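Local coordinates for hydrogen peroxide-inducible genes activator (Corynebacterium glutamicum, PDB 6G1D), which senses hydrogen peroxide as a LysR-type transcription factor and probably switches on peroxide-defence genes in response, at residues P101-I106 with E130-E135; I106-A111 with E135-H140; I167-E172 with L301-A306. The protein carries 1 engineered substitution. All blocks are in the same frame, centred on the assembly; numbering follows the deposited sequence.

Contact 1 of 3, residues P101-I106 with E130-E135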
loop_
_atom_site.group_PDB
_atom_site.type_symbol
_atom_site.label_atom_id
_atom_site.label_comp_id
_atom_site.label_asym_id
_atom_site.label_seq_id
_atom_site.Cartn_x
_atom_site.Cartn_y
_atom_site.Cartn_z
ATOM N N PRO B 101 -18.117 -6.541 24.511
ATOM C CA PRO B 101 -17.101 -6.601 23.466
ATOM C C PRO B 101 -15.766 -7.102 23.971
ATOM O O PRO B 101 -15.349 -6.771 25.065
ATOM C CB PRO B 101 -16.957 -5.140 23.015
ATOM C CG PRO B 101 -18.245 -4.510 23.346
ATOM C CD PRO B 101 -18.741 -5.211 24.573
ATOM N N LEU B 102 -15.132 -7.936 23.164
ATOM C CA LEU B 102 -13.748 -8.315 23.344
ATOM C C LEU B 102 -13.204 -8.415 21.937
ATOM O O LEU B 102 -13.706 -9.197 21.150
ATOM C CB LEU B 102 -13.646 -9.666 24.051
ATOM C CG LEU B 102 -12.231 -10.182 24.333
ATOM C CD1 LEU B 102 -11.540 -9.305 25.375
ATOM C CD2 LEU B 102 -12.266 -11.640 24.760
ATOM N N THR B 103 -12.183 -7.639 21.628
ATOM C CA THR B 103 -11.543 -7.711 20.338
ATOM C C THR B 103 -10.277 -8.536 20.486
ATOM O O THR B 103 -9.370 -8.186 21.259
ATOM C CB THR B 103 -11.264 -6.309 19.812
ATOM O OG1 THR B 103 -12.505 -5.630 19.738
ATOM C CG2 THR B 103 -10.641 -6.381 18.378
ATOM N N VAL B 104 -10.206 -9.626 19.724
ATOM C CA VAL B 104 -9.116 -10.584 19.807
ATOM C C VAL B 104 -8.344 -10.552 18.487
ATOM O O VAL B 104 -8.904 -10.749 17.422
ATOM C CB VAL B 104 -9.678 -11.997 20.061
ATOM C CG1 VAL B 104 -8.566 -13.005 20.198
ATOM C CG2 VAL B 104 -10.501 -12.012 21.355
ATOM N N GLY B 105 -7.056 -10.261 18.577
ATOM C CA GLY B 105 -6.152 -10.340 17.438
ATOM C C GLY B 105 -5.623 -11.767 17.391
ATOM O O GLY B 105 -5.321 -12.347 18.433
ATOM N N ILE B 106 -5.533 -12.342 16.188
ATOM C CA ILE B 106 -4.947 -13.674 16.044
ATOM C C ILE B 106 -4.098 -13.734 14.788
ATOM O O ILE B 106 -4.518 -13.245 13.751
ATOM C CB ILE B 106 -6.009 -14.777 15.944
ATOM C CG1 ILE B 106 -7.095 -14.626 17.013
ATOM C CG2 ILE B 106 -5.359 -16.151 16.031
ATOM C CD1 ILE B 106 -8.251 -15.629 16.903
ATOM N N GLU B 130 -19.293 -10.579 23.143
ATOM C CA GLU B 130 -19.451 -10.118 21.765
ATOM C C GLU B 130 -18.056 -10.094 21.144
ATOM O O GLU B 130 -17.388 -9.052 21.151
ATOM C CB GLU B 130 -20.013 -8.694 21.700
ATOM C CG GLU B 130 -21.466 -8.490 22.057
ATOM C CD GLU B 130 -21.908 -7.050 21.673
ATOM O OE1 GLU B 130 -21.060 -6.116 21.435
ATOM O OE2 GLU B 130 -23.126 -6.850 21.600
ATOM N N PRO B 131 -17.597 -11.231 20.618
ATOM C CA PRO B 131 -16.234 -11.251 20.103
ATOM C C PRO B 131 -16.095 -10.550 18.734
ATOM O O PRO B 131 -17.005 -10.548 17.913
ATOM C CB PRO B 131 -15.911 -12.752 20.028
ATOM C CG PRO B 131 -17.252 -13.403 19.867
ATOM C CD PRO B 131 -18.308 -12.494 20.373
ATOM N N HIS B 132 -14.955 -9.906 18.554
ATOM C CA HIS B 132 -14.551 -9.276 17.310
ATOM C C HIS B 132 -13.159 -9.807 17.082
ATOM O O HIS B 132 -12.361 -9.893 18.019
ATOM C CB HIS B 132 -14.583 -7.754 17.459
ATOM C CG HIS B 132 -15.956 -7.236 17.721
ATOM N ND1 HIS B 132 -16.356 -6.754 18.946
ATOM C CD2 HIS B 132 -17.049 -7.204 16.927
ATOM C CE1 HIS B 132 -17.631 -6.418 18.886
ATOM N NE2 HIS B 132 -18.074 -6.682 17.673
ATOM N N ILE B 133 -12.899 -10.220 15.851
ATOM C CA ILE B 133 -11.706 -10.946 15.512
ATOM C C ILE B 133 -10.948 -10.095 14.521
ATOM O O ILE B 133 -11.510 -9.648 13.542
ATOM C CB ILE B 133 -12.026 -12.325 14.876
ATOM C CG1 ILE B 133 -12.946 -13.141 15.798
ATOM C CG2 ILE B 133 -10.737 -13.078 14.596
ATOM C CD1 ILE B 133 -12.363 -13.431 17.180
ATOM N N VAL B 134 -9.672 -9.857 14.804
ATOM C CA VAL B 134 -8.776 -9.219 13.876
ATOM C C VAL B 134 -7.638 -10.182 13.557
ATOM O O VAL B 134 -6.851 -10.523 14.421
ATOM C CB VAL B 134 -8.214 -7.907 14.471
ATOM C CG1 VAL B 134 -7.210 -7.273 13.520
ATOM C CG2 VAL B 134 -9.358 -6.936 14.717
ATOM N N GLU B 135 -7.602 -10.638 12.319
ATOM C CA GLU B 135 -6.609 -11.608 11.890
ATOM C C GLU B 135 -5.532 -10.784 11.192
ATOM O O GLU B 135 -5.809 -10.139 10.190
ATOM C CB GLU B 135 -7.219 -12.595 10.906
ATOM C CG GLU B 135 -6.230 -13.616 10.392
ATOM C CD GLU B 135 -6.809 -14.549 9.343
ATOM O OE1 GLU B 135 -7.585 -14.066 8.472
ATOM O OE2 GLU B 135 -6.451 -15.743 9.357
#
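Val104 lies at the middle of the parallel pairing of 101-106 with 130-135, and both of its backbone polar atoms bond to the partner strand. Val104 N donates to His132 O at 2.8 Å, and Val104 O receives Val134 N at 2.9 Å. Three further bonds extend the ladder: Leu102 N to Glu130 O, His132 N to Leu102 O and Ile106 N to Val134 O. The first is the longest, 3.2 Å between Leu102 N and Glu130 O.

On the face of Thr103, the hydroxyl OG1 stands 3.7 Å from His132 CB and approaches the imidazole obliquely, while CG2, anti to the backbone N, meets Val134 CG2 at 3.9 Å. Pro101 CB lies at the edge of the His132 ring, near its plane. The ring of Pro101 also runs alongside Glu130, whose OE2 forms a salt bridge with Lys92. The other face is aliphatic where Val104 CB meets Ile133 CD1 at 4.2 Å and Ile106 CD1 meets Ile133 CG2. Helix 111-125 touches Ile133 on that side, and Phe299 of helix 293-316 covers Leu102 and Val104.

Strand 129-135 is the outermost of the sheet within this chain, and the second subunit lies along it: Thr232 of that subunit bonds through OG1 to Ile133 N and packs on His132. Consecutive parallel strands joined through helix 111-125 form a beta-alpha-beta unit of the periplasmic-binding-protein-like regulatory domain.

Contact 2 of 3, residues I106-A111 with E135-H140; sequences IIPTAA and EDQTKH. With SO4 (sulfate ion), chain M.
Asp136 and Ile106 share the direct hydrogen bond between 106-111 and 135-140: Asp136 N donates to Ile106 O at 3.2 Å. It carries the parallel pairing one residue past its last bridge. Asp136 O then receives a CA-H...O contact from Ile107 CA at 3.5 Å, with 166° at the hydrogen. Within the second segment, Asp136 OD1 accepts Gln137 N on its anti side, holding the turn just before helix 138-147, where Gln137 occupies the N-cap position.

The extended Glu135 chain brings its carboxylate OE2 against Pro108 CA and Ala111 CB, 3.5 Å from each. A water bridges the same oxygen to Pro108 O, donating to each, at 2.6 Å from Glu135 OE2. The carboxylate is also held by the second subunit, through Thr239 OG1 on OE2 and the backbone N atoms of Ser235 and Ser236 on OE1. Nearby, the methyl CG2 of Ile107 lies beside Thr138 OG1 at 3.5 Å, the two side chains pointing the same way.

A sulfate, probably from the crystallisation liquor, sits beside the turn Ile107-Ala110, in which Ile107 O takes both Ala110 N and Ala111 N. Thr109 N donates to sulfate O1 at 2.9 Å. Thr109 OG1 also approaches O1, but so closely that the bond is doubtful; Arg280 NH1 is a second partner of this hydroxyl. The sulfate is also hydrogen-bonded to His207 ND1, Leu209 N and the backbone N of Ser208, the engineered residue that stands in for the peroxidatic cysteine. N-H groups from the loop after strand 100-106 and from the N-terminus of helix 208-219, an end probably favourable to an anion, thus converge on it, consistent with the sulfate occupying the peroxide-sensing pocket.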
loop_
_atom_site.group_PDB
_atom_site.type_symbol
_atom_site.label_atom_id
_atom_site.label_comp_id
_atom_site.label_asym_id
_atom_site.label_seq_id
_atom_site.Cartn_x
_atom_site.Cartn_y
_atom_site.Cartn_z
ATOM N N ILE B 106 -5.533 -12.342 16.188
ATOM C CA ILE B 106 -4.947 -13.674 16.044
ATOM C C ILE B 106 -4.098 -13.734 14.788
ATOM O O ILE B 106 -4.518 -13.245 13.751
ATOM C CB ILE B 106 -6.009 -14.777 15.944
ATOM C CG1 ILE B 106 -7.095 -14.626 17.013
ATOM C CG2 ILE B 106 -5.359 -16.151 16.031
ATOM C CD1 ILE B 106 -8.251 -15.629 16.903
ATOM N N ILE B 107 -2.936 -14.379 14.901
ATOM C CA ILE B 107 -2.053 -14.599 13.757
ATOM C C ILE B 107 -2.696 -15.530 12.693
ATOM O O ILE B 107 -3.475 -16.440 13.040
ATOM C CB ILE B 107 -0.666 -15.115 14.185
ATOM C CG1 ILE B 107 -0.748 -16.465 14.902
ATOM C CG2 ILE B 107 0.046 -14.093 15.072
ATOM C CD1 ILE B 107 0.599 -17.090 15.151
ATOM N N PRO B 108 -2.412 -15.281 11.401
ATOM C CA PRO B 108 -3.142 -15.986 10.342
ATOM C C PRO B 108 -2.942 -17.501 10.265
ATOM O O PRO B 108 -3.797 -18.184 9.704
ATOM C CB PRO B 108 -2.617 -15.356 9.046
ATOM C CG PRO B 108 -1.887 -14.136 9.424
ATOM C CD PRO B 108 -1.567 -14.185 10.870
ATOM N N THR B 109 -1.825 -18.009 10.784
ATOM C CA THR B 109 -1.578 -19.442 10.807
ATOM C C THR B 109 -2.104 -20.134 12.069
ATOM O O THR B 109 -1.820 -21.308 12.259
ATOM C CB THR B 109 -0.073 -19.784 10.625
ATOM O OG1 THR B 109 0.673 -19.357 11.766
ATOM C CG2 THR B 109 0.463 -19.153 9.340
ATOM N N ALA B 110 -2.799 -19.399 12.941
ATOM C CA ALA B 110 -3.583 -19.998 14.013
ATOM C C ALA B 110 -5.084 -19.744 13.884
ATOM O O ALA B 110 -5.879 -20.661 14.159
ATOM C CB ALA B 110 -3.091 -19.526 15.360
ATOM N N ALA B 111 -5.471 -18.540 13.433
ATOM C CA ALA B 111 -6.870 -18.093 13.440
ATOM C C ALA B 111 -7.923 -19.061 12.868
ATOM O O ALA B 111 -8.823 -19.459 13.559
ATOM C CB ALA B 111 -6.991 -16.752 12.711
ATOM N N GLU B 135 -7.602 -10.638 12.319
ATOM C CA GLU B 135 -6.609 -11.608 11.890
ATOM C C GLU B 135 -5.532 -10.784 11.192
ATOM O O GLU B 135 -5.809 -10.139 10.190
ATOM C CB GLU B 135 -7.219 -12.595 10.906
ATOM C CG GLU B 135 -6.230 -13.616 10.392
ATOM C CD GLU B 135 -6.809 -14.549 9.343
ATOM O OE1 GLU B 135 -7.585 -14.066 8.472
ATOM O OE2 GLU B 135 -6.451 -15.743 9.357
ATOM N N ASP B 136 -4.323 -10.776 11.727
ATOM C CA ASP B 136 -3.232 -9.996 11.122
ATOM C C ASP B 136 -1.916 -10.526 11.648
ATOM O O ASP B 136 -1.869 -11.264 12.613
ATOM C CB ASP B 136 -3.384 -8.485 11.426
ATOM C CG ASP B 136 -2.841 -7.566 10.279
ATOM O OD1 ASP B 136 -1.920 -7.950 9.519
ATOM O OD2 ASP B 136 -3.335 -6.428 10.139
ATOM N N GLN B 137 -0.836 -10.161 10.973
ATOM C CA GLN B 137 0.506 -10.599 11.346
ATOM C C GLN B 137 0.946 -9.923 12.644
ATOM O O GLN B 137 0.424 -8.865 13.045
ATOM C CB GLN B 137 1.477 -10.293 10.204
ATOM C CG GLN B 137 1.187 -11.152 8.970
ATOM C CD GLN B 137 1.961 -10.734 7.710
ATOM O OE1 GLN B 137 1.981 -11.474 6.738
ATOM N NE2 GLN B 137 2.593 -9.560 7.719
ATOM N N THR B 138 1.938 -10.552 13.258
ATOM C CA THR B 138 2.378 -10.261 14.611
ATOM C C THR B 138 2.700 -8.783 14.864
ATOM O O THR B 138 2.222 -8.192 15.831
ATOM C CB THR B 138 3.585 -11.166 14.942
ATOM O OG1 THR B 138 3.207 -12.583 14.812
ATOM C CG2 THR B 138 4.081 -10.900 16.340
ATOM N N LYS B 139 3.517 -8.195 13.994
ATOM C CA LYS B 139 3.960 -6.800 14.133
ATOM C C LYS B 139 2.747 -5.867 14.134
ATOM O O LYS B 139 2.686 -4.943 14.950
ATOM C CB LYS B 139 4.944 -6.448 13.006
ATOM C CG LYS B 139 5.473 -5.013 13.044
ATOM C CD LYS B 139 6.247 -4.618 11.787
ATOM C CE LYS B 139 6.709 -3.167 11.907
ATOM N NZ LYS B 139 7.389 -2.698 10.677
ATOM N N HIS B 140 1.768 -6.135 13.270
ATOM C CA HIS B 140 0.535 -5.319 13.264
ATOM C C HIS B 140 -0.296 -5.543 14.518
ATOM O O HIS B 140 -0.809 -4.577 15.077
ATOM C CB HIS B 140 -0.330 -5.576 12.039
ATOM C CG HIS B 140 0.366 -5.283 10.754
ATOM N ND1 HIS B 140 0.421 -4.023 10.181
ATOM C CD2 HIS B 140 1.024 -6.113 9.916
ATOM C CE1 HIS B 140 1.105 -4.094 9.056
ATOM N NE2 HIS B 140 1.473 -5.352 8.867
HETATM S S SO4 M . 1.856 -16.115 11.215
HETATM O O1 SO4 M . 0.631 -16.995 11.920
HETATM O O2 SO4 M . 2.474 -14.761 12.051
HETATM O O3 SO4 M . 3.009 -17.291 10.961
HETATM O O4 SO4 M . 1.193 -15.581 9.841
HETATM O O HOH W 1 -5.477 -17.224 7.496
#

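Contact 3 of 3, residues I167-E172 with L301-A306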
loop_
_atom_site.group_PDB
_atom_site.type_symbol
_atom_site.label_atom_id
_atom_site.label_comp_id
_atom_site.label_asym_id
_atom_site.label_seq_id
_atom_site.Cartn_x
_atom_site.Cartn_y
_atom_site.Cartn_z
ATOM N N ILE B 167 0.444 -14.761 28.553
ATOM C CA ILE B 167 -0.088 -15.964 29.182
ATOM C C ILE B 167 0.253 -17.134 28.246
ATOM O O ILE B 167 -0.281 -17.175 27.144
ATOM C CB ILE B 167 -1.620 -15.913 29.381
ATOM C CG1 ILE B 167 -2.033 -14.683 30.181
ATOM C CG2 ILE B 167 -2.066 -17.147 30.162
ATOM C CD1 ILE B 167 -3.534 -14.438 30.196
ATOM N N PRO B 168 1.145 -18.049 28.666
ATOM C CA PRO B 168 1.437 -19.211 27.824
ATOM C C PRO B 168 0.196 -20.089 27.689
ATOM O O PRO B 168 -0.506 -20.331 28.704
ATOM C CB PRO B 168 2.518 -19.983 28.624
ATOM C CG PRO B 168 2.959 -19.093 29.724
ATOM C CD PRO B 168 1.906 -18.077 29.931
ATOM N N LEU B 169 -0.106 -20.526 26.474
ATOM C CA LEU B 169 -1.307 -21.360 26.250
ATOM C C LEU B 169 -0.925 -22.810 26.029
ATOM O O LEU B 169 -1.335 -23.681 26.791
ATOM C CB LEU B 169 -2.132 -20.830 25.090
ATOM C CG LEU B 169 -2.647 -19.384 25.254
ATOM C CD1 LEU B 169 -3.361 -18.943 24.012
ATOM C CD2 LEU B 169 -3.587 -19.315 26.449
ATOM N N TYR B 170 -0.131 -23.061 24.996
ATOM C CA TYR B 170 0.278 -24.423 24.642
ATOM C C TYR B 170 1.464 -24.415 23.670
ATOM O O TYR B 170 1.732 -23.396 23.031
ATOM C CB TYR B 170 -0.899 -25.169 24.010
ATOM C CG TYR B 170 -1.567 -24.411 22.881
ATOM C CD1 TYR B 170 -1.090 -24.461 21.582
ATOM C CD2 TYR B 170 -2.693 -23.627 23.118
ATOM C CE1 TYR B 170 -1.697 -23.771 20.564
ATOM C CE2 TYR B 170 -3.302 -22.921 22.091
ATOM C CZ TYR B 170 -2.810 -23.005 20.821
ATOM O OH TYR B 170 -3.439 -22.308 19.838
ATOM N N ASP B 171 2.136 -25.556 23.577
ATOM C CA ASP B 171 3.077 -25.862 22.499
ATOM C C ASP B 171 2.363 -26.665 21.398
ATOM O O ASP B 171 1.732 -27.692 21.677
ATOM C CB ASP B 171 4.245 -26.677 23.046
ATOM C CG ASP B 171 5.142 -25.873 23.918
ATOM O OD1 ASP B 171 5.338 -24.680 23.641
ATOM O OD2 ASP B 171 5.703 -26.425 24.888
ATOM N N GLU B 172 2.427 -26.163 20.177
ATOM C CA GLU B 172 1.753 -26.796 19.047
ATOM C C GLU B 172 2.811 -27.384 18.138
ATOM O O GLU B 172 3.676 -26.640 17.628
ATOM C CB GLU B 172 0.946 -25.780 18.266
ATOM C CG GLU B 172 0.291 -26.324 17.018
ATOM C CD GLU B 172 -0.690 -25.360 16.392
ATOM O OE1 GLU B 172 -0.558 -24.126 16.630
ATOM O OE2 GLU B 172 -1.587 -25.851 15.644
ATOM N N LEU B 301 -8.110 -19.952 29.219
ATOM C CA LEU B 301 -8.609 -21.306 29.433
ATOM C C LEU B 301 -9.472 -21.787 28.253
ATOM O O LEU B 301 -9.403 -22.966 27.863
ATOM C CB LEU B 301 -9.394 -21.412 30.755
ATOM C CG LEU B 301 -8.653 -21.217 32.082
ATOM C CD1 LEU B 301 -9.703 -21.308 33.208
ATOM C CD2 LEU B 301 -7.526 -22.255 32.261
ATOM N N ILE B 302 -10.277 -20.891 27.688
ATOM C CA ILE B 302 -11.084 -21.177 26.514
ATOM C C ILE B 302 -10.216 -21.548 25.331
ATOM O O ILE B 302 -10.487 -22.525 24.631
ATOM C CB ILE B 302 -12.007 -19.990 26.131
ATOM C CG1 ILE B 302 -13.032 -19.740 27.234
ATOM C CG2 ILE B 302 -12.733 -20.253 24.813
ATOM C CD1 ILE B 302 -13.887 -18.513 27.033
ATOM N N LEU B 303 -9.175 -20.765 25.103
ATOM C CA LEU B 303 -8.247 -21.039 24.019
ATOM C C LEU B 303 -7.502 -22.372 24.218
ATOM O O LEU B 303 -7.271 -23.062 23.240
ATOM C CB LEU B 303 -7.268 -19.881 23.828
ATOM C CG LEU B 303 -7.915 -18.579 23.359
ATOM C CD1 LEU B 303 -6.886 -17.439 23.384
ATOM C CD2 LEU B 303 -8.508 -18.747 21.968
ATOM N N GLN B 304 -7.116 -22.713 25.445
ATOM C CA GLN B 304 -6.483 -24.001 25.692
ATOM C C GLN B 304 -7.427 -25.164 25.402
ATOM O O GLN B 304 -7.000 -26.209 24.832
ATOM C CB GLN B 304 -5.960 -24.093 27.109
ATOM C CG GLN B 304 -4.783 -23.128 27.371
ATOM C CD GLN B 304 -4.407 -23.121 28.836
ATOM O OE1 GLN B 304 -5.287 -23.049 29.721
ATOM N NE2 GLN B 304 -3.120 -23.233 29.105
ATOM N N ARG B 305 -8.711 -24.988 25.753
ATOM C CA ARG B 305 -9.710 -26.001 25.439
ATOM C C ARG B 305 -9.958 -26.084 23.933
ATOM O O ARG B 305 -10.042 -27.176 23.377
ATOM C CB ARG B 305 -11.025 -25.756 26.214
ATOM C CG ARG B 305 -10.922 -25.952 27.712
ATOM C CD ARG B 305 -12.139 -25.394 28.445
ATOM N NE ARG B 305 -13.390 -25.908 27.872
ATOM C CZ ARG B 305 -14.583 -25.315 27.967
ATOM N NH1 ARG B 305 -14.751 -24.158 28.622
ATOM N NH2 ARG B 305 -15.643 -25.872 27.388
ATOM N N ALA B 306 -10.072 -24.940 23.284
ATOM C CA ALA B 306 -10.241 -24.894 21.830
ATOM C C ALA B 306 -9.130 -25.590 21.077
ATOM O O ALA B 306 -9.382 -26.298 20.109
ATOM C CB ALA B 306 -10.369 -23.432 21.343
#
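A classic beta bulge in strand 164-179 faces helix 293-316 here, where that helix packs on the mixed sheet of the LysR regulatory domain. Leu169 and Tyr170 both lie opposite Ile282 of strand 267-287, and the backbone of Leu169 leaves the extended region kept by its neighbours. The short segments 167-172 and 301-306 run almost parallel, 8° between their directions, with their axes 8.1 Å apart at closest approach.

Leu169 carries the apolar part of the contact. Its CD1 meets Leu303 CD1 at 3.9 Å and is nearly as close to Leu303 CB. The other methyl, CD2, lies 4.1 Å from Gln304 CG, so the branched end of Leu169 straddles two consecutive helix residues. Leu303, turned toward the strand, also touches Leu284 of strand 267-287 and Met118 of helix 111-125, which places it between the sheet and helix 111-125. Ala300, one turn earlier on helix 293-316, packs on Leu169 as well.

Next to it, Tyr170 reaches across the helix direction: chi1 of 51° sets CG between the backbone N and the carbonyl carbon. Its CE2 comes 4.1 Å from Leu303 O, an oblique approach, and the ring stacks with that of Phe307 farther along the helix.

Gln304 ties the helix to the bulge itself, its nearly straight chi2 carrying the amide to Leu169 O, which lies close to the amide plane. Gln304 NE2 donates to Leu169 O at 3.0 Å with 170° at the hydrogen, the donor in the carbonyl plane, on a lone pair.

How the contacts relate
Contacts 1 and 2 are continuous: they share Ile106 and Glu135, and their centres lie about 11 Å apart. The strand pairing of contact 1 opens into contact 2, so the sulfate, bound also by the engineered Ser208, lies beyond the ends of the paired strands. Both also meet the second subunit, whereas no other chain of the assembly touches contact 3. That contact's centre is about 16 Å from the centre of each of the others, with nearest atoms about 6 Å from contact 1 and 5 Å from contact 2. Contacts 1 and 3 reach the same mixed sheet. Arg280 links segments 106-111 and 167-172, bonding to Thr109 and forming a salt bridge with Glu172.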